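Local coordinates for protein 6-aminohexanoate-cyclic-dimer hydrolase (Arthrobacter sp., PDB 3A2Q) that hydrolyses the cyclic dimer of 6-aminohexanoate, a by-product of nylon-6 manufacture, to the linear dimer by opening one amide bond, at residues S307-Y312 with S412-G417; V175-S180 with L419-F424; F50-R55 with Q79-T84. The protein carries 1 engineered substitution. All blocks are in the same frame, centred on the assembly; numbering follows the deposited sequence.

Contacts 1 and 2 are neighbours, with centres about 13 Å apart. Both use helix 416-422. Its approach carries F414 of contact 1, and its last turn carries M421 and L422 of contact 2. The two contacts touch, L422 CD2 packing on F414 CE1 at 3.8 Å. Contact 3 stands apart, its centre about 36 Å from that of contact 1 and about 30 Å from that of contact 2. Along the chain contact 3 closes first. Contact 2 then opens at 175-180, and contact 1 opens and closes before 419-424 is reached. Contacts 1 and 2 both border the substrate pocket of the amidase fold, through F414 and L422. Contact 3 lies at the periphery, away from it.

Contact 1: residues S307-Y312 with S412-G417; sequences SFLKDY and SAFISG
L309 lies over the ring of F414, and Y312 meets the same ring at its rim. The methyl CD1 of L309 sits 3.8 Å from the centroid of the F414 ring. It is only 11° off the ring normal, a CH-pi contact close to the middle of the face. The rest of the isobutyl group spreads toward the root of the ring. L309 CG is 3.8 Å from F414 CD2, and L309 CD2 is 3.9 Å from F414 CG. With CG anti to the backbone N (chi1 -159°), L309 directs both methyls at the aromatic side chain.

Y312 stands one helical turn further on and takes part differently. Its CD2 comes to 3.5 Å from F414 CZ. The two rings meet rim to rim, with centroids 5.9 Å apart and planes inclined at 27°. Neither covers the face of the other, so this is not a stack. The far end of Y312 is also held, by a weak hydrogen bond from its hydroxyl to the carbonyl of A171.

No hydrogen bond joins the two segments. All three touching residues are buried. L309 also packs on L419 of helix 416-422. F414 touches a bound 6-aminohexanoic acid as well. With an alanine here in place of F414, L309 CD1 would probably lose its aromatic face, a gap would open beside Y312 and the ligand pocket would lose one apolar surface. Helix 308-331 thus backs a pocket-lining phenylalanine, whose loop leads into helix 416-422. This is second-shell packing behind the substrate pocket of an amidase-family enzyme.

Contact 2: residues V175-S180 with L419-F424; sequences VRIPAS and LQMLAF
I177 and M421 mark the nearest backbone approach, with CA atoms 7.0 Å apart. Both segments are largely helical. R176-S180 opens helix 176-182, where A179 N bonds to V175 O and S180 N to R176 O. L419-L422 lies in helix 416-422. No hydrogen bond crosses between the segments.

I177 supplies the side chain that fills the space between them. Its CD1 meets backbone and side chain alike. I177 CD1 lies 3.4 Å from the carbonyl oxygen M421 O and 3.7 Å from L422 CB. I177 CG1 follows at 3.5 Å from M421 O, so both carbons of this branch rest against the same carbonyl oxygen. The other branch, I177 CG2, meets the methyl M421 CE at 4.0 Å. M421 reaches it by folding its chain, with chi2 -63° and chi3 -75° turning the methyl back toward the isoleucine.

Helix 176-182 starts just beyond A174, an engineered residue at the position of the acyl-ester nucleophile, as inferred from relatives. In the amidase fold this helix therefore follows the nucleophile directly, and helix 416-422 packs against its first turn. R176 adds a polar link, from NH1 to the carbonyl of T425, and its NH2 forms a salt bridge with D170.

Of the L422 side chain it is CB that meets I177. The remainder leads away from helix 176-182, and the side chain of L422 is about 4 Å from a bound 6-aminohexanoic acid. M421 also packs on R391, and F424 on L386 and P387 at the end of strand 383-387.

Contact 3: residues F50-R55 with Q79-T84; sequences FEKARR and QGDINT
A single lysine ties a peripheral helix to a loop here, in a polar and partly buried contact. K52 lies on helix 50-59, which follows the outermost strand 45-48 of the mixed sheet. Its partners D81 and Q79 belong to the long loop between strand 68-72 and helix 88-93. The backbones stay well apart, with the CA atoms of K52 and D81 9.6 Å from each other, so the lysine spans most of the distance.

The ammonium group makes two bonds across the contact. K52 NZ is 2.7 Å from D81 OD2, a hydrogen-bonded salt bridge. The nitrogen comes on the syn side of the carboxylate oxygen but 27° out of the carboxylate plane. The second bond goes from K52 NZ to the backbone oxygen Q79 O, at 3.0 Å. It lies in the carbonyl plane, with a C=O...N angle of 148°. The lysine chain is extended up to a bend at chi3 (-73°), which brings NZ within bonding distance of both acceptors. D81 approaches from the opposite direction, and K52 CE also rests 3.5 Å from D81 OD2.

D81 OD2 has another partner in the hydroxyl of S78, so one carboxylate oxygen is gripped by both a charge and a neutral group. This would hold D81 against turning. Between the two acceptors, G80 adopts a positive phi, a conformation that favours glycine. The K52 side chain also packs on L114 of strand 113-118, next to strand 45-48. The contact is a helix-to-loop salt bridge at the edge of the amidase alpha/beta fold, away from the active site.

Contact 1: residues S307-Y312 with S412-G417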
ATOM      1  N   SER A 307      -2.262  18.343 -13.345  1.00 26.06           N
ATOM      2  CA  SER A 307      -1.302  18.569 -14.426  1.00 30.05           C
ATOM      3  C   SER A 307       0.001  17.824 -14.165  1.00 29.71           C
ATOM      4  O   SER A 307       0.659  17.350 -15.089  1.00 28.35           O
ATOM      5  CB  SER A 307      -0.998  20.063 -14.559  1.00 29.44           C
ATOM      6  OG  SER A 307      -2.154  20.781 -14.940  1.00 39.44           O
ATOM      7  N   PHE A 308       0.361  17.725 -12.892  1.00 27.93           N
ATOM      8  CA  PHE A 308       1.588  17.059 -12.476  1.00 27.96           C
ATOM      9  C   PHE A 308       1.674  15.603 -12.919  1.00 29.05           C
ATOM     10  O   PHE A 308       2.773  15.066 -13.087  1.00 30.02           O
ATOM     11  CB  PHE A 308       1.704  17.114 -10.949  1.00 27.35           C
ATOM     12  CG  PHE A 308       0.727  16.214 -10.233  1.00 26.14           C
ATOM     13  CD1 PHE A 308       1.023  14.871 -10.026  1.00 25.86           C
ATOM     14  CD2 PHE A 308      -0.495  16.706  -9.789  1.00 25.57           C
ATOM     15  CE1 PHE A 308       0.114  14.026  -9.386  1.00 26.23           C
ATOM     16  CE2 PHE A 308      -1.411  15.873  -9.147  1.00 24.99           C
ATOM     17  CZ  PHE A 308      -1.106  14.530  -8.946  1.00 27.81           C
ATOM     18  N   LEU A 309       0.524  14.956 -13.096  1.00 27.54           N
ATOM     19  CA  LEU A 309       0.526  13.551 -13.476  1.00 28.83           C
ATOM     20  C   LEU A 309       1.270  13.296 -14.782  1.00 29.31           C
ATOM     21  O   LEU A 309       1.840  12.220 -14.976  1.00 27.84           O
ATOM     22  CB  LEU A 309      -0.905  13.009 -13.568  1.00 28.99           C
ATOM     23  CG  LEU A 309      -1.023  11.483 -13.452  1.00 29.04           C
ATOM     24  CD1 LEU A 309      -0.420  11.011 -12.128  1.00 30.66           C
ATOM     25  CD2 LEU A 309      -2.480  11.072 -13.535  1.00 30.75           C
ATOM     26  N   LYS A 310       1.269  14.282 -15.675  1.00 30.46           N
ATOM     27  CA  LYS A 310       1.968  14.125 -16.948  1.00 32.07           C
ATOM     28  C   LYS A 310       3.464  14.004 -16.669  1.00 31.01           C
ATOM     29  O   LYS A 310       4.147  13.136 -17.220  1.00 28.95           O
ATOM     30  CB  LYS A 310       1.708  15.328 -17.858  1.00 36.43           C
ATOM     31  CG  LYS A 310       2.322  15.189 -19.236  1.00 37.34           C
ATOM     32  CD  LYS A 310       2.151  16.458 -20.052  1.00 51.62           C
ATOM     33  CE  LYS A 310       2.797  16.317 -21.423  1.00 53.91           C
ATOM     34  NZ  LYS A 310       4.247  16.011 -21.321  1.00 54.37           N
ATOM     35  N   ASP A 311       3.958  14.879 -15.798  1.00 29.69           N
ATOM     36  CA  ASP A 311       5.365  14.892 -15.410  1.00 31.29           C
ATOM     37  C   ASP A 311       5.718  13.623 -14.649  1.00 28.31           C
ATOM     38  O   ASP A 311       6.798  13.070 -14.815  1.00 28.47           O
ATOM     39  CB  ASP A 311       5.659  16.102 -14.524  1.00 31.96           C
ATOM     40  CG  ASP A 311       5.377  17.414 -15.218  1.00 44.47           C
ATOM     41  OD1 ASP A 311       6.051  17.713 -16.228  1.00 46.24           O
ATOM     42  OD2 ASP A 311       4.478  18.146 -14.754  1.00 49.05           O
ATOM     43  N   TYR A 312       4.800  13.168 -13.804  1.00 27.13           N
ATOM     44  CA  TYR A 312       5.021  11.963 -13.026  1.00 25.88           C
ATOM     45  C   TYR A 312       5.135  10.753 -13.957  1.00 27.80           C
ATOM     46  O   TYR A 312       5.964   9.865 -13.751  1.00 28.20           O
ATOM     47  CB  TYR A 312       3.866  11.776 -12.041  1.00 25.40           C
ATOM     48  CG  TYR A 312       4.058  10.648 -11.058  1.00 31.33           C
ATOM     49  CD1 TYR A 312       5.218  10.557 -10.287  1.00 40.81           C
ATOM     50  CD2 TYR A 312       3.073   9.681 -10.883  1.00 37.62           C
ATOM     51  CE1 TYR A 312       5.389   9.526  -9.365  1.00 39.28           C
ATOM     52  CE2 TYR A 312       3.233   8.649  -9.963  1.00 40.70           C
ATOM     53  CZ  TYR A 312       4.390   8.576  -9.211  1.00 39.66           C
ATOM     54  OH  TYR A 312       4.550   7.545  -8.317  1.00 42.13           O
ATOM     55  N   SER A 412      -0.681   3.285 -18.455  1.00 50.67           N
ATOM     56  CA  SER A 412      -1.987   2.638 -18.567  1.00 46.81           C
ATOM     57  C   SER A 412      -2.791   2.829 -17.281  1.00 44.03           C
ATOM     58  O   SER A 412      -4.018   2.896 -17.312  1.00 42.43           O
ATOM     59  CB  SER A 412      -1.826   1.140 -18.879  1.00 48.11           C
ATOM     60  OG  SER A 412      -1.022   0.488 -17.913  1.00 50.80           O
ATOM     61  N   ALA A 413      -2.091   2.941 -16.155  1.00 41.43           N
ATOM     62  CA  ALA A 413      -2.747   3.127 -14.866  1.00 38.19           C
ATOM     63  C   ALA A 413      -3.270   4.549 -14.693  1.00 35.28           C
ATOM     64  O   ALA A 413      -4.042   4.824 -13.777  1.00 35.04           O
ATOM     65  CB  ALA A 413      -1.780   2.785 -13.735  1.00 37.73           C
ATOM     66  N   PHE A 414      -2.851   5.451 -15.574  1.00 33.29           N
ATOM     67  CA  PHE A 414      -3.283   6.842 -15.494  1.00 34.03           C
ATOM     68  C   PHE A 414      -4.409   7.189 -16.461  1.00 34.44           C
ATOM     69  O   PHE A 414      -4.675   8.362 -16.699  1.00 35.11           O
ATOM     70  CB  PHE A 414      -2.105   7.791 -15.747  1.00 32.26           C
ATOM     71  CG  PHE A 414      -1.000   7.686 -14.726  1.00 34.90           C
ATOM     72  CD1 PHE A 414      -1.216   7.072 -13.496  1.00 29.56           C
ATOM     73  CD2 PHE A 414       0.252   8.237 -14.984  1.00 36.83           C
ATOM     74  CE1 PHE A 414      -0.205   7.009 -12.541  1.00 30.54           C
ATOM     75  CE2 PHE A 414       1.273   8.179 -14.027  1.00 36.74           C
ATOM     76  CZ  PHE A 414       1.040   7.564 -12.806  1.00 31.15           C
ATOM     77  N   ILE A 415      -5.072   6.181 -17.019  1.00 33.24           N
ATOM     78  CA  ILE A 415      -6.164   6.443 -17.951  1.00 38.54           C
ATOM     79  C   ILE A 415      -7.506   5.898 -17.474  1.00 37.83           C
ATOM     80  O   ILE A 415      -7.565   4.921 -16.728  1.00 36.30           O
ATOM     81  CB  ILE A 415      -5.869   5.855 -19.354  1.00 43.10           C
ATOM     82  CG1 ILE A 415      -5.727   4.335 -19.265  1.00 48.30           C
ATOM     83  CG2 ILE A 415      -4.604   6.485 -19.922  1.00 44.23           C
ATOM     84  CD1 ILE A 415      -5.481   3.663 -20.598  1.00 57.67           C
ATOM     85  N   SER A 416      -8.572   6.563 -17.917  1.00 37.69           N
ATOM     86  CA  SER A 416      -9.961   6.223 -17.611  1.00 38.89           C
ATOM     87  C   SER A 416     -10.259   5.398 -16.354  1.00 38.41           C
ATOM     88  O   SER A 416     -10.246   5.918 -15.232  1.00 38.71           O
ATOM     89  CB  SER A 416     -10.589   5.524 -18.822  1.00 44.71           C
ATOM     90  OG  SER A 416      -9.902   4.320 -19.133  1.00 51.47           O
ATOM     91  N   GLY A 417     -10.547   4.114 -16.567  1.00 35.09           N
ATOM     92  CA  GLY A 417     -10.888   3.204 -15.486  1.00 32.96           C
ATOM     93  C   GLY A 417      -9.878   3.052 -14.366  1.00 32.57           C
ATOM     94  O   GLY A 417     -10.264   2.840 -13.219  1.00 29.19           O
TER

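Contact 2: residues V175-S180 with L419-F424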
ATOM      1  N   VAL A 175      -0.790   1.009  -1.632  1.00 23.67           N
ATOM      2  CA  VAL A 175      -1.076   0.356  -0.354  1.00 20.55           C
ATOM      3  C   VAL A 175      -2.501   0.759   0.026  1.00 19.05           C
ATOM      4  O   VAL A 175      -3.330  -0.079   0.384  1.00 21.18           O
ATOM      5  CB  VAL A 175      -0.107   0.793   0.775  1.00 20.40           C
ATOM      6  CG1 VAL A 175      -0.752   0.560   2.139  1.00 20.59           C
ATOM      7  CG2 VAL A 175       1.184  -0.004   0.686  1.00 22.56           C
ATOM      8  N   ARG A 176      -2.785   2.051  -0.079  1.00 18.94           N
ATOM      9  CA  ARG A 176      -4.098   2.574   0.261  1.00 20.39           C
ATOM     10  C   ARG A 176      -5.214   2.028  -0.623  1.00 20.48           C
ATOM     11  O   ARG A 176      -6.293   1.715  -0.129  1.00 20.82           O
ATOM     12  CB  ARG A 176      -4.077   4.104   0.201  1.00 18.85           C
ATOM     13  CG  ARG A 176      -3.234   4.745   1.305  1.00 20.59           C
ATOM     14  CD  ARG A 176      -2.916   6.201   0.953  1.00 20.70           C
ATOM     15  NE  ARG A 176      -1.923   6.261  -0.115  1.00 21.51           N
ATOM     16  CZ  ARG A 176      -1.717   7.316  -0.900  1.00 17.72           C
ATOM     17  NH1 ARG A 176      -2.441   8.420  -0.749  1.00 19.37           N
ATOM     18  NH2 ARG A 176      -0.785   7.265  -1.844  1.00 21.70           N
ATOM     19  N   ILE A 177      -4.957   1.894  -1.920  1.00 21.86           N
ATOM     20  CA  ILE A 177      -5.981   1.381  -2.834  1.00 19.42           C
ATOM     21  C   ILE A 177      -6.382  -0.056  -2.484  1.00 22.02           C
ATOM     22  O   ILE A 177      -7.564  -0.342  -2.291  1.00 21.65           O
ATOM     23  CB  ILE A 177      -5.507   1.496  -4.312  1.00 18.13           C
ATOM     24  CG1 ILE A 177      -5.383   2.979  -4.679  1.00 21.14           C
ATOM     25  CG2 ILE A 177      -6.511   0.822  -5.247  1.00 21.37           C
ATOM     26  CD1 ILE A 177      -4.684   3.272  -5.989  1.00 21.09           C
ATOM     27  N   PRO A 178      -5.410  -0.983  -2.396  1.00 21.29           N
ATOM     28  CA  PRO A 178      -5.773  -2.361  -2.052  1.00 24.86           C
ATOM     29  C   PRO A 178      -6.465  -2.440  -0.691  1.00 23.91           C
ATOM     30  O   PRO A 178      -7.316  -3.297  -0.475  1.00 24.47           O
ATOM     31  CB  PRO A 178      -4.431  -3.093  -2.060  1.00 25.56           C
ATOM     32  CG  PRO A 178      -3.607  -2.293  -3.025  1.00 29.84           C
ATOM     33  CD  PRO A 178      -3.974  -0.875  -2.702  1.00 24.37           C
ATOM     34  N   ALA A 179      -6.085  -1.554   0.232  1.00 25.30           N
ATOM     35  CA  ALA A 179      -6.696  -1.538   1.558  1.00 22.20           C
ATOM     36  C   ALA A 179      -8.160  -1.131   1.435  1.00 22.70           C
ATOM     37  O   ALA A 179      -9.034  -1.750   2.031  1.00 20.71           O
ATOM     38  CB  ALA A 179      -5.955  -0.555   2.485  1.00 21.93           C
ATOM     39  N   SER A 180      -8.422  -0.084   0.659  1.00 20.75           N
ATOM     40  CA  SER A 180      -9.790   0.389   0.456  1.00 20.48           C
ATOM     41  C   SER A 180     -10.645  -0.714  -0.179  1.00 23.74           C
ATOM     42  O   SER A 180     -11.737  -1.040   0.297  1.00 22.44           O
ATOM     43  CB  SER A 180      -9.783   1.618  -0.462  1.00 18.56           C
ATOM     44  OG  SER A 180     -11.105   2.047  -0.769  1.00 18.19           O
ATOM     45  N   LEU A 419      -7.475   5.452 -13.757  1.00 24.62           N
ATOM     46  CA  LEU A 419      -7.300   6.780 -13.187  1.00 22.68           C
ATOM     47  C   LEU A 419      -8.191   6.982 -11.962  1.00 26.55           C
ATOM     48  O   LEU A 419      -7.742   7.513 -10.947  1.00 24.94           O
ATOM     49  CB  LEU A 419      -7.601   7.860 -14.235  1.00 26.63           C
ATOM     50  CG  LEU A 419      -7.554   9.319 -13.760  1.00 28.53           C
ATOM     51  CD1 LEU A 419      -6.192   9.633 -13.166  1.00 24.10           C
ATOM     52  CD2 LEU A 419      -7.860  10.256 -14.925  1.00 31.12           C
ATOM     53  N   GLN A 420      -9.444   6.539 -12.042  1.00 24.69           N
ATOM     54  CA  GLN A 420     -10.362   6.719 -10.919  1.00 25.80           C
ATOM     55  C   GLN A 420      -9.982   5.950  -9.655  1.00 24.68           C
ATOM     56  O   GLN A 420     -10.455   6.274  -8.567  1.00 26.43           O
ATOM     57  CB  GLN A 420     -11.795   6.373 -11.324  1.00 27.63           C
ATOM     58  CG  GLN A 420     -12.424   7.411 -12.237  1.00 29.50           C
ATOM     59  CD  GLN A 420     -13.948   7.367 -12.212  1.00 46.01           C
ATOM     60  OE1 GLN A 420     -14.592   7.037 -13.210  1.00 48.31           O
ATOM     61  NE2 GLN A 420     -14.531   7.704 -11.062  1.00 39.93           N
ATOM     62  N   MET A 421      -9.134   4.940  -9.790  1.00 23.77           N
ATOM     63  CA  MET A 421      -8.702   4.177  -8.628  1.00 22.02           C
ATOM     64  C   MET A 421      -7.651   4.961  -7.835  1.00 23.15           C
ATOM     65  O   MET A 421      -7.614   4.894  -6.608  1.00 22.98           O
ATOM     66  CB  MET A 421      -8.082   2.846  -9.056  1.00 24.56           C
ATOM     67  CG  MET A 421      -9.009   1.899  -9.795  1.00 22.84           C
ATOM     68  SD  MET A 421     -10.382   1.362  -8.789  1.00 28.77           S
ATOM     69  CE  MET A 421      -9.568   0.175  -7.715  1.00 29.74           C
ATOM     70  N   LEU A 422      -6.806   5.711  -8.539  1.00 21.74           N
ATOM     71  CA  LEU A 422      -5.721   6.444  -7.884  1.00 21.97           C
ATOM     72  C   LEU A 422      -5.770   7.974  -7.856  1.00 22.61           C
ATOM     73  O   LEU A 422      -4.861   8.604  -7.315  1.00 21.80           O
ATOM     74  CB  LEU A 422      -4.381   5.993  -8.491  1.00 23.58           C
ATOM     75  CG  LEU A 422      -4.219   6.074 -10.017  1.00 22.73           C
ATOM     76  CD1 LEU A 422      -4.145   7.527 -10.463  1.00 24.13           C
ATOM     77  CD2 LEU A 422      -2.945   5.340 -10.448  1.00 26.48           C
ATOM     78  N   ALA A 423      -6.819   8.575  -8.411  1.00 22.88           N
ATOM     79  CA  ALA A 423      -6.906  10.038  -8.445  1.00 21.78           C
ATOM     80  C   ALA A 423      -6.864  10.722  -7.076  1.00 22.98           C
ATOM     81  O   ALA A 423      -6.310  11.814  -6.951  1.00 22.25           O
ATOM     82  CB  ALA A 423      -8.156  10.472  -9.210  1.00 22.60           C
ATOM     83  N   PHE A 424      -7.448  10.095  -6.058  1.00 22.30           N
ATOM     84  CA  PHE A 424      -7.455  10.681  -4.713  1.00 23.54           C
ATOM     85  C   PHE A 424      -6.292  10.216  -3.822  1.00 23.22           C
ATOM     86  O   PHE A 424      -6.172  10.654  -2.673  1.00 23.41           O
ATOM     87  CB  PHE A 424      -8.778  10.371  -4.007  1.00 21.75           C
ATOM     88  CG  PHE A 424      -9.927  11.256  -4.422  1.00 21.18           C
ATOM     89  CD1 PHE A 424      -9.875  12.004  -5.598  1.00 22.73           C
ATOM     90  CD2 PHE A 424     -11.083  11.308  -3.651  1.00 23.94           C
ATOM     91  CE1 PHE A 424     -10.958  12.786  -6.000  1.00 25.09           C
ATOM     92  CE2 PHE A 424     -12.172  12.087  -4.043  1.00 25.91           C
ATOM     93  CZ  PHE A 424     -12.108  12.828  -5.221  1.00 25.38           C
TER

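Contact 3: residues F50-R55 with Q79-T84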
ATOM      1  N   PHE A  50       6.734 -21.413   4.182  1.00 39.25           N
ATOM      2  CA  PHE A  50       6.403 -22.105   5.421  1.00 41.94           C
ATOM      3  C   PHE A  50       7.607 -22.656   6.186  1.00 41.92           C
ATOM      4  O   PHE A  50       7.624 -22.633   7.416  1.00 42.32           O
ATOM      5  CB  PHE A  50       5.403 -23.231   5.141  1.00 40.69           C
ATOM      6  CG  PHE A  50       4.179 -22.781   4.389  1.00 47.02           C
ATOM      7  CD1 PHE A  50       3.549 -21.581   4.711  1.00 42.68           C
ATOM      8  CD2 PHE A  50       3.645 -23.565   3.372  1.00 45.79           C
ATOM      9  CE1 PHE A  50       2.402 -21.171   4.028  1.00 49.12           C
ATOM     10  CE2 PHE A  50       2.501 -23.166   2.685  1.00 47.99           C
ATOM     11  CZ  PHE A  50       1.878 -21.965   3.014  1.00 49.66           C
ATOM     12  N   GLU A  51       8.613 -23.148   5.473  1.00 44.97           N
ATOM     13  CA  GLU A  51       9.791 -23.678   6.149  1.00 46.64           C
ATOM     14  C   GLU A  51      10.557 -22.570   6.868  1.00 45.12           C
ATOM     15  O   GLU A  51      10.886 -22.707   8.048  1.00 44.30           O
ATOM     16  CB  GLU A  51      10.699 -24.406   5.156  1.00 50.06           C
ATOM     17  CG  GLU A  51      10.019 -25.591   4.479  1.00 62.74           C
ATOM     18  CD  GLU A  51       9.454 -26.602   5.473  1.00 70.00           C
ATOM     19  OE1 GLU A  51       8.729 -27.522   5.037  1.00 76.95           O
ATOM     20  OE2 GLU A  51       9.733 -26.483   6.686  1.00 73.63           O
ATOM     21  N   LYS A  52      10.836 -21.473   6.170  1.00 44.36           N
ATOM     22  CA  LYS A  52      11.543 -20.363   6.798  1.00 41.47           C
ATOM     23  C   LYS A  52      10.710 -19.867   7.967  1.00 39.51           C
ATOM     24  O   LYS A  52      11.232 -19.594   9.044  1.00 40.86           O
ATOM     25  CB  LYS A  52      11.767 -19.214   5.811  1.00 43.82           C
ATOM     26  CG  LYS A  52      12.273 -17.944   6.487  1.00 43.04           C
ATOM     27  CD  LYS A  52      12.628 -16.841   5.500  1.00 41.54           C
ATOM     28  CE  LYS A  52      13.920 -17.145   4.761  1.00 41.94           C
ATOM     29  NZ  LYS A  52      14.378 -15.978   3.953  1.00 40.96           N
ATOM     30  N   ALA A  53       9.404 -19.757   7.751  1.00 40.90           N
ATOM     31  CA  ALA A  53       8.508 -19.296   8.799  1.00 42.89           C
ATOM     32  C   ALA A  53       8.625 -20.209  10.013  1.00 45.37           C
ATOM     33  O   ALA A  53       8.541 -19.757  11.157  1.00 44.14           O
ATOM     34  CB  ALA A  53       7.074 -19.281   8.292  1.00 43.36           C
ATOM     35  N   ARG A  54       8.826 -21.496   9.754  1.00 46.40           N
ATOM     36  CA  ARG A  54       8.941 -22.473  10.827  1.00 46.61           C
ATOM     37  C   ARG A  54      10.266 -22.375  11.569  1.00 46.07           C
ATOM     38  O   ARG A  54      10.317 -22.605  12.776  1.00 44.93           O
ATOM     39  CB  ARG A  54       8.742 -23.884  10.269  1.00 47.58           C
ATOM     40  CG  ARG A  54       7.282 -24.224  10.024  1.00 46.42           C
ATOM     41  CD  ARG A  54       7.125 -25.431   9.116  1.00 48.32           C
ATOM     42  NE  ARG A  54       5.725 -25.814   8.969  1.00 48.40           N
ATOM     43  CZ  ARG A  54       5.221 -26.409   7.893  1.00 42.09           C
ATOM     44  NH1 ARG A  54       6.006 -26.690   6.861  1.00 45.96           N
ATOM     45  NH2 ARG A  54       3.933 -26.720   7.849  1.00 46.34           N
ATOM     46  N   ARG A  55      11.334 -22.027  10.855  1.00 45.88           N
ATOM     47  CA  ARG A  55      12.649 -21.894  11.476  1.00 45.69           C
ATOM     48  C   ARG A  55      12.687 -20.626  12.323  1.00 46.18           C
ATOM     49  O   ARG A  55      13.164 -20.637  13.456  1.00 45.89           O
ATOM     50  CB  ARG A  55      13.747 -21.789  10.419  1.00 48.90           C
ATOM     51  CG  ARG A  55      13.671 -22.784   9.278  1.00 54.78           C
ATOM     52  CD  ARG A  55      14.693 -22.396   8.214  1.00 60.12           C
ATOM     53  NE  ARG A  55      14.477 -23.075   6.940  1.00 64.76           N
ATOM     54  CZ  ARG A  55      15.132 -22.780   5.822  1.00 69.10           C
ATOM     55  NH1 ARG A  55      16.045 -21.816   5.821  1.00 70.84           N
ATOM     56  NH2 ARG A  55      14.874 -23.443   4.702  1.00 69.77           N
ATOM     57  N   GLN A  79      16.440 -12.819   1.866  1.00 40.19           N
ATOM     58  CA  GLN A  79      17.599 -13.647   1.530  1.00 41.58           C
ATOM     59  C   GLN A  79      17.289 -15.091   1.148  1.00 40.19           C
ATOM     60  O   GLN A  79      16.579 -15.796   1.860  1.00 38.75           O
ATOM     61  CB  GLN A  79      18.590 -13.627   2.696  1.00 46.83           C
ATOM     62  CG  GLN A  79      19.891 -14.359   2.435  1.00 54.96           C
ATOM     63  CD  GLN A  79      20.882 -14.183   3.568  1.00 63.75           C
ATOM     64  OE1 GLN A  79      20.604 -14.543   4.713  1.00 68.51           O
ATOM     65  NE2 GLN A  79      22.045 -13.622   3.254  1.00 65.48           N
ATOM     66  N   GLY A  80      17.832 -15.511   0.009  1.00 41.53           N
ATOM     67  CA  GLY A  80      17.639 -16.870  -0.465  1.00 42.20           C
ATOM     68  C   GLY A  80      16.276 -17.219  -1.037  1.00 45.25           C
ATOM     69  O   GLY A  80      16.051 -18.364  -1.431  1.00 44.49           O
ATOM     70  N   ASP A  81      15.367 -16.251  -1.100  1.00 43.56           N
ATOM     71  CA  ASP A  81      14.034 -16.521  -1.622  1.00 42.86           C
ATOM     72  C   ASP A  81      13.788 -16.006  -3.036  1.00 41.34           C
ATOM     73  O   ASP A  81      14.427 -15.058  -3.492  1.00 41.44           O
ATOM     74  CB  ASP A  81      12.977 -15.949  -0.679  1.00 43.48           C
ATOM     75  CG  ASP A  81      13.117 -16.476   0.733  1.00 46.20           C
ATOM     76  OD1 ASP A  81      13.319 -17.697   0.891  1.00 47.75           O
ATOM     77  OD2 ASP A  81      13.020 -15.673   1.686  1.00 47.31           O
ATOM     78  N   ILE A  82      12.853 -16.655  -3.723  1.00 40.31           N
ATOM     79  CA  ILE A  82      12.485 -16.291  -5.082  1.00 38.54           C
ATOM     80  C   ILE A  82      12.058 -14.824  -5.151  1.00 38.19           C
ATOM     81  O   ILE A  82      11.333 -14.343  -4.283  1.00 37.32           O
ATOM     82  CB  ILE A  82      11.320 -17.174  -5.585  1.00 38.42           C
ATOM     83  CG1 ILE A  82      11.784 -18.629  -5.707  1.00 38.34           C
ATOM     84  CG2 ILE A  82      10.818 -16.670  -6.930  1.00 39.13           C
ATOM     85  CD1 ILE A  82      12.831 -18.841  -6.777  1.00 40.45           C
ATOM     86  N   ASN A  83      12.510 -14.125  -6.188  1.00 36.91           N
ATOM     87  CA  ASN A  83      12.172 -12.717  -6.383  1.00 37.04           C
ATOM     88  C   ASN A  83      11.825 -12.507  -7.853  1.00 37.78           C
ATOM     89  O   ASN A  83      12.712 -12.488  -8.705  1.00 41.01           O
ATOM     90  CB  ASN A  83      13.364 -11.835  -6.004  1.00 39.07           C
ATOM     91  CG  ASN A  83      13.062 -10.355  -6.137  1.00 40.22           C
ATOM     92  OD1 ASN A  83      13.928  -9.568  -6.520  1.00 37.58           O
ATOM     93  ND2 ASN A  83      11.833  -9.966  -5.811  1.00 38.69           N
ATOM     94  N   THR A  84      10.540 -12.337  -8.152  1.00 37.05           N
ATOM     95  CA  THR A  84      10.109 -12.164  -9.538  1.00 36.81           C
ATOM     96  C   THR A  84       9.658 -10.759  -9.919  1.00 36.44           C
ATOM     97  O   THR A  84       9.831 -10.339 -11.068  1.00 34.18           O
ATOM     98  CB  THR A  84       8.944 -13.122  -9.876  1.00 39.47           C
ATOM     99  OG1 THR A  84       7.776 -12.727  -9.143  1.00 39.57           O
ATOM    100  CG2 THR A  84       9.303 -14.559  -9.507  1.00 33.76           C
TER